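PDB 1A4E: peroxisomal catalase A, which catalyses the heme-dependent breakdown of hydrogen peroxide into water and oxygen, probably shielding the yeast cell from peroxide released by peroxisomal oxidases. Local coordinates for residues T131-I136 against T283-Q288; G197-T202 against Y214-I219; Y263-T268 against F291-V296. All blocks are in the same frame, centred on the assembly; numbering follows the deposited sequence.

Contact 1 of 3, residues T131-I136 against T283-Q288; sequences TPVFFI and TKVWPQ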
loop_
_atom_site.group_PDB
_atom_site.type_symbol
_atom_site.label_atom_id
_atom_site.label_comp_id
_atom_site.label_asym_id
_atom_site.label_seq_id
_atom_site.Cartn_x
_atom_site.Cartn_y
_atom_site.Cartn_z
ATOM N N THR B 131 -6.181 -32.452 -8.480
ATOM C CA THR B 131 -6.542 -33.021 -9.760
ATOM C C THR B 131 -5.284 -33.211 -10.605
ATOM O O THR B 131 -4.350 -32.421 -10.474
ATOM C CB THR B 131 -7.580 -32.076 -10.418
ATOM O OG1 THR B 131 -7.761 -32.586 -11.731
ATOM C CG2 THR B 131 -7.194 -30.604 -10.443
ATOM N N PRO B 132 -5.174 -34.264 -11.436
ATOM C CA PRO B 132 -4.034 -34.536 -12.313
ATOM C C PRO B 132 -3.792 -33.500 -13.403
ATOM O O PRO B 132 -2.670 -33.322 -13.882
ATOM C CB PRO B 132 -4.315 -35.888 -12.909
ATOM C CG PRO B 132 -5.380 -36.494 -12.047
ATOM C CD PRO B 132 -6.193 -35.290 -11.631
ATOM N N VAL B 133 -4.884 -32.852 -13.834
ATOM C CA VAL B 133 -4.842 -31.874 -14.914
ATOM C C VAL B 133 -5.415 -30.520 -14.501
ATOM O O VAL B 133 -5.691 -30.294 -13.321
ATOM C CB VAL B 133 -5.620 -32.440 -16.146
ATOM C CG1 VAL B 133 -4.910 -33.676 -16.667
ATOM C CG2 VAL B 133 -7.034 -32.824 -15.776
ATOM N N PHE B 134 -5.564 -29.590 -15.451
ATOM C CA PHE B 134 -6.225 -28.325 -15.191
ATOM C C PHE B 134 -6.996 -27.902 -16.440
ATOM O O PHE B 134 -6.947 -28.541 -17.491
ATOM C CB PHE B 134 -5.170 -27.288 -14.797
ATOM C CG PHE B 134 -5.686 -26.040 -14.082
ATOM C CD1 PHE B 134 -6.362 -26.149 -12.858
ATOM C CD2 PHE B 134 -5.483 -24.782 -14.667
ATOM C CE1 PHE B 134 -6.835 -24.995 -12.226
ATOM C CE2 PHE B 134 -5.959 -23.638 -14.026
ATOM C CZ PHE B 134 -6.635 -23.743 -12.809
ATOM N N PHE B 135 -7.756 -26.818 -16.307
ATOM C CA PHE B 135 -8.631 -26.296 -17.343
ATOM C C PHE B 135 -7.965 -25.679 -18.560
ATOM O O PHE B 135 -8.579 -25.609 -19.625
ATOM C CB PHE B 135 -9.550 -25.244 -16.739
ATOM C CG PHE B 135 -10.361 -25.706 -15.535
ATOM C CD1 PHE B 135 -9.809 -25.628 -14.251
ATOM C CD2 PHE B 135 -11.670 -26.165 -15.709
ATOM C CE1 PHE B 135 -10.570 -26.003 -13.141
ATOM C CE2 PHE B 135 -12.425 -26.538 -14.597
ATOM C CZ PHE B 135 -11.875 -26.455 -13.315
ATOM N N ILE B 136 -6.721 -25.206 -18.449
ATOM C CA ILE B 136 -6.089 -24.491 -19.547
ATOM C C ILE B 136 -4.673 -24.965 -19.837
ATOM O O ILE B 136 -4.015 -25.587 -19.006
ATOM C CB ILE B 136 -6.045 -22.945 -19.253
ATOM C CG1 ILE B 136 -5.339 -22.687 -17.925
ATOM C CG2 ILE B 136 -7.457 -22.360 -19.242
ATOM C CD1 ILE B 136 -5.017 -21.209 -17.668
ATOM N N THR B 283 -3.327 -30.506 -19.711
ATOM C CA THR B 283 -4.573 -31.254 -19.774
ATOM C C THR B 283 -4.391 -32.754 -20.031
ATOM O O THR B 283 -5.366 -33.495 -20.126
ATOM C CB THR B 283 -5.459 -30.606 -20.851
ATOM O OG1 THR B 283 -4.825 -30.831 -22.094
ATOM C CG2 THR B 283 -5.651 -29.108 -20.632
ATOM N N LYS B 284 -3.151 -33.249 -20.073
ATOM C CA LYS B 284 -2.866 -34.651 -20.330
ATOM C C LYS B 284 -2.201 -35.341 -19.152
ATOM O O LYS B 284 -1.355 -34.752 -18.480
ATOM C CB LYS B 284 -1.929 -34.807 -21.525
ATOM C CG LYS B 284 -2.375 -34.206 -22.850
ATOM C CD LYS B 284 -3.551 -34.942 -23.473
ATOM C CE LYS B 284 -3.909 -34.254 -24.776
ATOM N NZ LYS B 284 -4.505 -32.963 -24.511
ATOM N N VAL B 285 -2.582 -36.596 -18.890
ATOM C CA VAL B 285 -1.923 -37.423 -17.891
ATOM C C VAL B 285 -1.102 -38.475 -18.618
ATOM O O VAL B 285 -1.366 -38.831 -19.765
ATOM C CB VAL B 285 -2.925 -38.150 -16.951
ATOM C CG1 VAL B 285 -3.700 -37.082 -16.220
ATOM C CG2 VAL B 285 -3.903 -39.050 -17.689
ATOM N N TRP B 286 -0.053 -38.925 -17.943
ATOM C CA TRP B 286 0.825 -39.976 -18.426
ATOM C C TRP B 286 0.260 -41.320 -17.978
ATOM O O TRP B 286 -0.130 -41.471 -16.814
ATOM C CB TRP B 286 2.235 -39.831 -17.848
ATOM C CG TRP B 286 3.009 -38.557 -18.183
ATOM C CD1 TRP B 286 2.559 -37.585 -19.051
ATOM C CD2 TRP B 286 4.239 -38.262 -17.659
ATOM N NE1 TRP B 286 3.504 -36.679 -19.071
ATOM C CE2 TRP B 286 4.516 -37.030 -18.267
ATOM C CE3 TRP B 286 5.146 -38.847 -16.773
ATOM C CZ2 TRP B 286 5.710 -36.366 -17.996
ATOM C CZ3 TRP B 286 6.344 -38.183 -16.503
ATOM C CH2 TRP B 286 6.621 -36.955 -17.112
ATOM N N PRO B 287 0.192 -42.328 -18.855
ATOM C CA PRO B 287 -0.335 -43.664 -18.543
ATOM C C PRO B 287 0.526 -44.384 -17.508
ATOM O O PRO B 287 1.756 -44.388 -17.604
ATOM C CB PRO B 287 -0.363 -44.365 -19.881
ATOM C CG PRO B 287 -0.201 -43.263 -20.913
ATOM C CD PRO B 287 0.723 -42.284 -20.213
ATOM N N GLN B 288 -0.098 -44.957 -16.476
ATOM C CA GLN B 288 0.659 -45.648 -15.435
ATOM C C GLN B 288 1.138 -47.058 -15.767
ATOM O O GLN B 288 1.971 -47.613 -15.045
ATOM C CB GLN B 288 -0.170 -45.692 -14.158
ATOM C CG GLN B 288 -0.222 -44.302 -13.557
ATOM C CD GLN B 288 -1.021 -44.201 -12.277
ATOM O OE1 GLN B 288 -1.144 -45.143 -11.495
ATOM N NE2 GLN B 288 -1.568 -43.016 -12.038
#
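V285 reaches over with its CG1 methyl and touches two residues of the facing loop at once: P132 CB lies 3.6 Å from V285 CG1, and V133 CG1 is equally near, 3.6 Å from the same V285 CG1. V133 uses one methyl for both of its neighbours. With CG1 anti to the carbonyl carbon (chi1 -64°), that methyl also lies against the backbone of T283, 3.5 Å from T283 O. T283 adds its own methyl, CG2, which comes to 3.4 Å from F134 O. Branched residues suit this place, since their short, stiff side chains pack closely between two irregular backbones. Both are irregular loops of the catalase core, and the first reaches the heme pocket. The loop 131-136 runs from strand 122-129 toward helix 141-149 and carries F134, whose ring turns away from 283-288 to line the pocket of the heme and of the bound azide. F135 CD1 lies 3.6 Å above the plane of the F134 ring, offset toward its rim. Further out, helix 176-182 backs the contact: Q178 and I181 pack on V133, and H177 ND1 is hydrogen-bonded to T283 O. The polar end of T283 is held by D281 through OG1, while K284 leaves the backbone away from 131-136, and its ammonium forms salt bridges with D281 and D428.

Contact 2 of 3, residues G197-T202 against Y214-I219; sequences GYSGHT and YVQVHI. With HEM (protoporphyrin IX containing Fe), chain I.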
loop_
_atom_site.group_PDB
_atom_site.type_symbol
_atom_site.label_atom_id
_atom_site.label_comp_id
_atom_site.label_asym_id
_atom_site.label_seq_id
_atom_site.Cartn_x
_atom_site.Cartn_y
_atom_site.Cartn_z
ATOM N N GLY B 197 -2.921 -35.129 -4.066
ATOM C CA GLY B 197 -2.283 -33.943 -4.607
ATOM C C GLY B 197 -1.538 -34.381 -5.864
ATOM O O GLY B 197 -1.142 -35.539 -5.967
ATOM N N TYR B 198 -1.360 -33.535 -6.882
ATOM C CA TYR B 198 -0.651 -33.921 -8.107
ATOM C C TYR B 198 0.069 -32.693 -8.611
ATOM O O TYR B 198 -0.504 -31.600 -8.551
ATOM C CB TYR B 198 -1.557 -34.338 -9.266
ATOM C CG TYR B 198 -2.562 -35.436 -8.999
ATOM C CD1 TYR B 198 -3.753 -35.122 -8.351
ATOM C CD2 TYR B 198 -2.310 -36.747 -9.408
ATOM C CE1 TYR B 198 -4.703 -36.107 -8.110
ATOM C CE2 TYR B 198 -3.260 -37.742 -9.167
ATOM C CZ TYR B 198 -4.451 -37.411 -8.518
ATOM O OH TYR B 198 -5.399 -38.376 -8.256
ATOM N N SER B 199 1.286 -32.836 -9.148
ATOM C CA SER B 199 2.003 -31.693 -9.687
ATOM C C SER B 199 1.272 -31.021 -10.832
ATOM O O SER B 199 1.358 -29.806 -10.988
ATOM C CB SER B 199 3.388 -32.114 -10.164
ATOM O OG SER B 199 3.384 -33.048 -11.232
ATOM N N GLY B 200 0.507 -31.813 -11.601
ATOM C CA GLY B 200 -0.222 -31.336 -12.764
ATOM C C GLY B 200 0.714 -31.214 -13.954
ATOM O O GLY B 200 0.559 -31.877 -14.974
ATOM N N HIS B 201 1.698 -30.333 -13.796
ATOM C CA HIS B 201 2.720 -30.106 -14.787
ATOM C C HIS B 201 3.831 -31.144 -14.703
ATOM O O HIS B 201 4.034 -31.864 -13.725
ATOM C CB HIS B 201 3.373 -28.748 -14.598
ATOM C CG HIS B 201 2.437 -27.571 -14.427
ATOM N ND1 HIS B 201 1.761 -26.892 -15.336
ATOM C CD2 HIS B 201 2.171 -27.005 -13.209
ATOM C CE1 HIS B 201 1.102 -25.944 -14.724
ATOM N NE2 HIS B 201 1.353 -26.019 -13.446
ATOM N N THR B 202 4.575 -31.159 -15.803
ATOM C CA THR B 202 5.798 -31.917 -15.914
ATOM C C THR B 202 6.879 -30.990 -15.358
ATOM O O THR B 202 6.927 -29.798 -15.675
ATOM C CB THR B 202 6.063 -32.249 -17.400
ATOM O OG1 THR B 202 5.055 -33.159 -17.825
ATOM C CG2 THR B 202 7.425 -32.856 -17.622
ATOM N N TYR B 214 11.876 -35.996 -17.057
ATOM C CA TYR B 214 10.594 -35.328 -16.950
ATOM C C TYR B 214 9.884 -36.084 -15.841
ATOM O O TYR B 214 9.840 -37.314 -15.839
ATOM C CB TYR B 214 9.780 -35.454 -18.224
ATOM C CG TYR B 214 10.308 -34.642 -19.399
ATOM C CD1 TYR B 214 10.459 -33.249 -19.317
ATOM C CD2 TYR B 214 10.626 -35.300 -20.584
ATOM C CE1 TYR B 214 10.922 -32.518 -20.412
ATOM C CE2 TYR B 214 11.093 -34.575 -21.683
ATOM C CZ TYR B 214 11.237 -33.189 -21.591
ATOM O OH TYR B 214 11.677 -32.472 -22.687
ATOM N N VAL B 215 9.332 -35.351 -14.875
ATOM C CA VAL B 215 8.733 -35.935 -13.679
ATOM C C VAL B 215 7.318 -35.430 -13.443
ATOM O O VAL B 215 7.019 -34.266 -13.710
ATOM C CB VAL B 215 9.636 -35.600 -12.442
ATOM C CG1 VAL B 215 9.016 -36.128 -11.163
ATOM C CG2 VAL B 215 10.996 -36.277 -12.575
ATOM N N GLN B 216 6.404 -36.299 -12.997
ATOM C CA GLN B 216 5.091 -35.871 -12.522
ATOM C C GLN B 216 4.926 -36.470 -11.135
ATOM O O GLN B 216 5.268 -37.628 -10.898
ATOM C CB GLN B 216 3.971 -36.357 -13.434
ATOM C CG GLN B 216 4.028 -35.487 -14.674
ATOM C CD GLN B 216 2.709 -35.232 -15.363
ATOM O OE1 GLN B 216 1.644 -35.675 -14.949
ATOM N NE2 GLN B 216 2.752 -34.479 -16.448
ATOM N N VAL B 217 4.456 -35.656 -10.181
ATOM C CA VAL B 217 4.373 -36.081 -8.787
ATOM C C VAL B 217 2.942 -36.378 -8.349
ATOM O O VAL B 217 1.987 -35.686 -8.699
ATOM C CB VAL B 217 5.019 -34.980 -7.900
ATOM C CG1 VAL B 217 5.177 -35.492 -6.478
ATOM C CG2 VAL B 217 6.411 -34.611 -8.414
ATOM N N HIS B 218 2.806 -37.467 -7.588
ATOM C CA HIS B 218 1.529 -37.941 -7.073
ATOM C C HIS B 218 1.630 -38.039 -5.560
ATOM O O HIS B 218 2.520 -38.697 -5.032
ATOM C CB HIS B 218 1.185 -39.333 -7.630
ATOM C CG HIS B 218 0.956 -39.366 -9.132
ATOM N ND1 HIS B 218 -0.202 -39.487 -9.770
ATOM C CD2 HIS B 218 1.947 -39.249 -10.074
ATOM C CE1 HIS B 218 0.042 -39.446 -11.054
ATOM N NE2 HIS B 218 1.336 -39.300 -11.225
ATOM N N ILE B 219 0.733 -37.367 -4.842
ATOM C CA ILE B 219 0.716 -37.387 -3.388
ATOM C C ILE B 219 -0.599 -38.078 -3.036
ATOM O O ILE B 219 -1.678 -37.490 -3.033
ATOM C CB ILE B 219 0.799 -35.922 -2.859
ATOM C CG1 ILE B 219 2.059 -35.219 -3.373
ATOM C CG2 ILE B 219 0.855 -35.952 -1.341
ATOM C CD1 ILE B 219 2.303 -33.811 -2.802
HETATM C CHA HEM I . -2.816 -19.794 -6.007
HETATM C CHB HEM I . -1.802 -17.913 -10.301
HETATM C CHC HEM I . -2.434 -22.214 -12.307
HETATM C CHD HEM I . -2.400 -24.196 -7.925
HETATM C C1A HEM I . -2.645 -18.878 -7.029
HETATM C C2A HEM I . -2.368 -17.470 -6.814
HETATM C C3A HEM I . -1.996 -16.958 -8.012
HETATM C C4A HEM I . -2.081 -18.041 -8.962
HETATM C CMA HEM I . -1.502 -15.551 -8.316
HETATM C CAA HEM I . -2.407 -16.739 -5.484
HETATM C CBA HEM I . -0.992 -16.560 -4.982
HETATM C CGA HEM I . -0.870 -15.821 -3.668
HETATM O O1A HEM I . -1.450 -14.752 -3.492
HETATM O O2A HEM I . -0.160 -16.328 -2.815
HETATM C C1B HEM I . -1.859 -18.935 -11.224
HETATM C C2B HEM I . -1.670 -18.746 -12.642
HETATM C C3B HEM I . -1.954 -19.950 -13.244
HETATM C C4B HEM I . -2.285 -20.855 -12.152
HETATM C CMB HEM I . -1.258 -17.415 -13.262
HETATM C CAB HEM I . -1.961 -20.313 -14.596
HETATM C CBB HEM I . -1.407 -19.567 -15.737
HETATM C C1C HEM I . -2.452 -23.143 -11.286
HETATM C C2C HEM I . -2.290 -24.564 -11.491
HETATM C C3C HEM I . -2.212 -25.131 -10.252
HETATM C C4C HEM I . -2.341 -24.044 -9.300
HETATM C CMC HEM I . -2.174 -25.238 -12.856
HETATM C CAC HEM I . -1.990 -26.462 -9.930
HETATM C CBC HEM I . -0.814 -27.194 -10.346
HETATM C C1D HEM I . -2.533 -23.165 -7.014
HETATM C C2D HEM I . -2.621 -23.342 -5.586
HETATM C C3D HEM I . -2.766 -22.108 -5.059
HETATM C C4D HEM I . -2.755 -21.173 -6.152
HETATM C CMD HEM I . -2.540 -24.652 -4.814
HETATM C CAD HEM I . -2.963 -21.770 -3.593
HETATM C CBD HEM I . -1.684 -21.538 -2.822
HETATM C CGD HEM I . -2.000 -21.272 -1.362
HETATM O O1D HEM I . -2.574 -22.134 -0.711
HETATM O O2D HEM I . -1.689 -20.198 -0.862
HETATM N NA HEM I . -2.439 -19.225 -8.351
HETATM N NB HEM I . -2.209 -20.230 -10.924
HETATM N NC HEM I . -2.437 -22.823 -9.945
HETATM N ND HEM I . -2.600 -21.828 -7.356
HETATM FE FE HEM I . -2.465 -21.026 -9.143
HETATM O O HOH W 1 -0.654 -34.270 -15.704
#
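Strand 197-198 pairs antiparallel with strand 212-221 in the antiparallel beta-barrel of the catalase fold, and the chain then turns past the heme periphery. G197 and I219 make the hydrogen-bonded pair, with two backbone bonds of 2.9 Å, G197 N to I219 O and I219 N to G197 O. Glycine fits here because a CB at G197 would come tightly against that of I219. Next to it Y198 and H218 form the non-hydrogen-bonded pair: H218 ND1 lies 3.5 Å from Y198 CD2, close to the tyrosine plane and at its edge, while the two rings are inclined at 77°. NE2 of this histidine is bonded to Q265.

Beyond Y198 one more backbone bond, S199 N to V217 O, continues the pairing, and the serine hydroxyl supplies the next. Set between its own N and carbonyl carbon (chi1 63°), it accepts the N-H of V217, S199 OG to V217 N 3.0 Å, and S199 OG donates to H201 O at 2.8 Å. G200 takes a positive phi that favours glycine. Q216, its chain bent at chi2, points its amide N-H at T202 OG1, which lies in the amide plane, 3.0 Å from Q216 NE2, and is also bonded to V279. The turn thrusts H201 at the cofactor, its NE2 3.7 Å from HEM CMC, and D331 holds its ND1.

The side chains of S199 and Q216 thus extend the cross-strand bonding past the last backbone bond, S199 N to V217 O, which probably fixes the rotation of both groups and the course of the heme-lining turn.

Contact 3 of 3, residues Y263-T268 against F291-V296; sequences YIQTMT and FPLRRV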
loop_
_atom_site.group_PDB
_atom_site.type_symbol
_atom_site.label_atom_id
_atom_site.label_comp_id
_atom_site.label_asym_id
_atom_site.label_seq_id
_atom_site.Cartn_x
_atom_site.Cartn_y
_atom_site.Cartn_z
ATOM N N TYR B 263 4.776 -40.297 -4.683
ATOM C CA TYR B 263 5.286 -41.108 -5.779
ATOM C C TYR B 263 5.619 -40.198 -6.944
ATOM O O TYR B 263 5.151 -39.063 -6.993
ATOM C CB TYR B 263 4.275 -42.103 -6.339
ATOM C CG TYR B 263 3.707 -43.115 -5.366
ATOM C CD1 TYR B 263 2.544 -42.812 -4.646
ATOM C CD2 TYR B 263 4.336 -44.349 -5.206
ATOM C CE1 TYR B 263 2.017 -43.746 -3.755
ATOM C CE2 TYR B 263 3.813 -45.288 -4.314
ATOM C CZ TYR B 263 2.660 -44.973 -3.592
ATOM O OH TYR B 263 2.159 -45.888 -2.695
ATOM N N ILE B 264 6.439 -40.677 -7.886
ATOM C CA ILE B 264 6.708 -39.945 -9.110
ATOM C C ILE B 264 6.633 -40.876 -10.320
ATOM O O ILE B 264 6.769 -42.096 -10.215
ATOM C CB ILE B 264 8.119 -39.272 -9.126
ATOM C CG1 ILE B 264 9.231 -40.297 -8.921
ATOM C CG2 ILE B 264 8.142 -38.170 -8.069
ATOM C CD1 ILE B 264 10.639 -39.716 -9.134
ATOM N N GLN B 265 6.370 -40.276 -11.483
ATOM C CA GLN B 265 6.441 -40.944 -12.770
ATOM C C GLN B 265 7.594 -40.256 -13.474
ATOM O O GLN B 265 7.659 -39.026 -13.518
ATOM C CB GLN B 265 5.212 -40.726 -13.616
ATOM C CG GLN B 265 3.979 -41.479 -13.183
ATOM C CD GLN B 265 2.790 -41.062 -14.029
ATOM O OE1 GLN B 265 2.396 -39.902 -13.982
ATOM N NE2 GLN B 265 2.192 -41.947 -14.833
ATOM N N THR B 266 8.556 -41.028 -13.976
ATOM C CA THR B 266 9.659 -40.453 -14.711
ATOM C C THR B 266 9.595 -40.846 -16.176
ATOM O O THR B 266 8.912 -41.792 -16.570
ATOM C CB THR B 266 10.997 -40.890 -14.106
ATOM O OG1 THR B 266 11.020 -42.305 -14.047
ATOM C CG2 THR B 266 11.190 -40.299 -12.733
ATOM N N MET B 267 10.340 -40.086 -16.975
ATOM C CA MET B 267 10.325 -40.213 -18.418
ATOM C C MET B 267 11.548 -39.519 -18.987
ATOM O O MET B 267 11.931 -38.453 -18.511
ATOM C CB MET B 267 9.054 -39.555 -18.937
ATOM C CG MET B 267 8.836 -39.740 -20.400
ATOM S SD MET B 267 7.465 -38.766 -21.027
ATOM C CE MET B 267 6.128 -39.681 -20.329
ATOM N N THR B 268 12.194 -40.100 -19.998
ATOM C CA THR B 268 13.307 -39.432 -20.663
ATOM C C THR B 268 12.800 -38.562 -21.810
ATOM O O THR B 268 11.611 -38.544 -22.140
ATOM C CB THR B 268 14.321 -40.474 -21.201
ATOM O OG1 THR B 268 13.658 -41.295 -22.158
ATOM C CG2 THR B 268 14.915 -41.295 -20.067
ATOM N N PHE B 291 4.417 -45.955 -17.506
ATOM C CA PHE B 291 5.189 -45.089 -16.617
ATOM C C PHE B 291 4.655 -45.235 -15.202
ATOM O O PHE B 291 3.822 -44.449 -14.750
ATOM C CB PHE B 291 5.080 -43.618 -17.068
ATOM C CG PHE B 291 5.486 -43.407 -18.516
ATOM C CD1 PHE B 291 6.832 -43.450 -18.877
ATOM C CD2 PHE B 291 4.495 -43.219 -19.485
ATOM C CE1 PHE B 291 7.186 -43.311 -20.221
ATOM C CE2 PHE B 291 4.857 -43.081 -20.823
ATOM C CZ PHE B 291 6.204 -43.129 -21.192
ATOM N N PRO B 292 5.093 -46.259 -14.467
ATOM C CA PRO B 292 4.533 -46.641 -13.175
ATOM C C PRO B 292 4.873 -45.657 -12.054
ATOM O O PRO B 292 5.760 -44.813 -12.191
ATOM C CB PRO B 292 5.094 -48.020 -12.927
ATOM C CG PRO B 292 5.826 -48.405 -14.184
ATOM C CD PRO B 292 6.264 -47.076 -14.755
ATOM N N LEU B 293 4.174 -45.744 -10.920
ATOM C CA LEU B 293 4.462 -44.875 -9.793
ATOM C C LEU B 293 5.628 -45.438 -8.998
ATOM O O LEU B 293 5.596 -46.576 -8.550
ATOM C CB LEU B 293 3.238 -44.746 -8.885
ATOM C CG LEU B 293 1.956 -44.161 -9.468
ATOM C CD1 LEU B 293 0.963 -43.910 -8.349
ATOM C CD2 LEU B 293 2.247 -42.858 -10.173
ATOM N N ARG B 294 6.697 -44.653 -8.916
ATOM C CA ARG B 294 7.875 -45.015 -8.148
ATOM C C ARG B 294 7.773 -44.308 -6.803
ATOM O O ARG B 294 7.474 -43.111 -6.773
ATOM C CB ARG B 294 9.094 -44.570 -8.928
ATOM C CG ARG B 294 10.387 -44.838 -8.193
ATOM C CD ARG B 294 11.585 -44.499 -9.043
ATOM N NE ARG B 294 12.765 -44.635 -8.215
ATOM C CZ ARG B 294 13.983 -44.501 -8.716
ATOM N NH1 ARG B 294 14.194 -44.244 -9.999
ATOM N NH2 ARG B 294 15.028 -44.621 -7.908
ATOM N N ARG B 295 8.004 -44.983 -5.673
ATOM C CA ARG B 295 7.827 -44.353 -4.370
ATOM C C ARG B 295 9.009 -43.516 -3.890
ATOM O O ARG B 295 10.171 -43.854 -4.090
ATOM C CB ARG B 295 7.487 -45.445 -3.352
ATOM C CG ARG B 295 7.029 -44.930 -1.985
ATOM C CD ARG B 295 6.308 -45.974 -1.146
ATOM N NE ARG B 295 6.927 -47.283 -1.272
ATOM C CZ ARG B 295 7.746 -47.789 -0.360
ATOM N NH1 ARG B 295 8.062 -47.138 0.754
ATOM N NH2 ARG B 295 8.306 -48.962 -0.605
ATOM N N VAL B 296 8.688 -42.375 -3.263
ATOM C CA VAL B 296 9.679 -41.434 -2.771
ATOM C C VAL B 296 9.659 -41.326 -1.252
ATOM O O VAL B 296 10.689 -41.545 -0.612
ATOM C CB VAL B 296 9.439 -40.038 -3.377
ATOM C CG1 VAL B 296 10.566 -39.100 -2.943
ATOM C CG2 VAL B 296 9.399 -40.116 -4.891
HETATM O O HOH W 2 7.888 -44.008 -13.786
#
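The amide nitrogen of Q265 is gripped by two backbone carbonyls. Q265 NE2 donates to F291 O at 3.0 Å, nearly within its own amide plane and with an N-H...O angle of 158°, and also bonds to W286 O. The glutamine chain runs extended beyond CG, long enough to reach the loop before strand 294-303. Q265 OE1 is bonded to H218 NE2, and an alanine here would probably leave F291 O and W286 O without this donor and H218 NE2 without its partner. M267 CE sits over the face of F291, 3.6 Å from the ring centroid and 14° off its normal, a CH-pi contact within a Met-aromatic pair; the flexible thioether bends at chi3 to set its methyl there. Water 2 bridges T266 N and P292 O.

Where the strands proper meet, I264 and R294 form the antiparallel hydrogen-bonded pair, I264 N to R294 O being 2.9 Å. Y263 pairs with R295 in the non-hydrogen-bonded way, and its ring has L293 CD1 over one face. On the other side of the sheet I264 CG2 meets V296 CG2 at 3.9 Å. The arginines suit this more exposed part, their long chains carrying charge outward: R294 to D74 and R295 to D70. Strand 259-267 is held between strand 294-303 and strand 212-221, to which Y263, Q265 and M267 are backbone-bonded, and helix 269-274 follows it directly.

Contacts 2 and 3 belong to one sheet: strands 212-221 and 259-267 are neighbours in it, so each of these contacts supplies one of two adjoining strands. Contact 1 joins two loops beside it, and its W286 packs on T202 of contact 2 and on M267 of contact 3. Contacts 1 and 2 are buried and both reach the heme pocket, yet differ in chemistry: contact 1 is apolar side chains meeting one another and the backbone, whereas contact 2 relies on backbone and side-chain hydrogen bonds. Contact 3, farther from the chain centre and from the heme, is only partly buried, and it combines a strand ladder with aromatic packing and outward-reaching arginines.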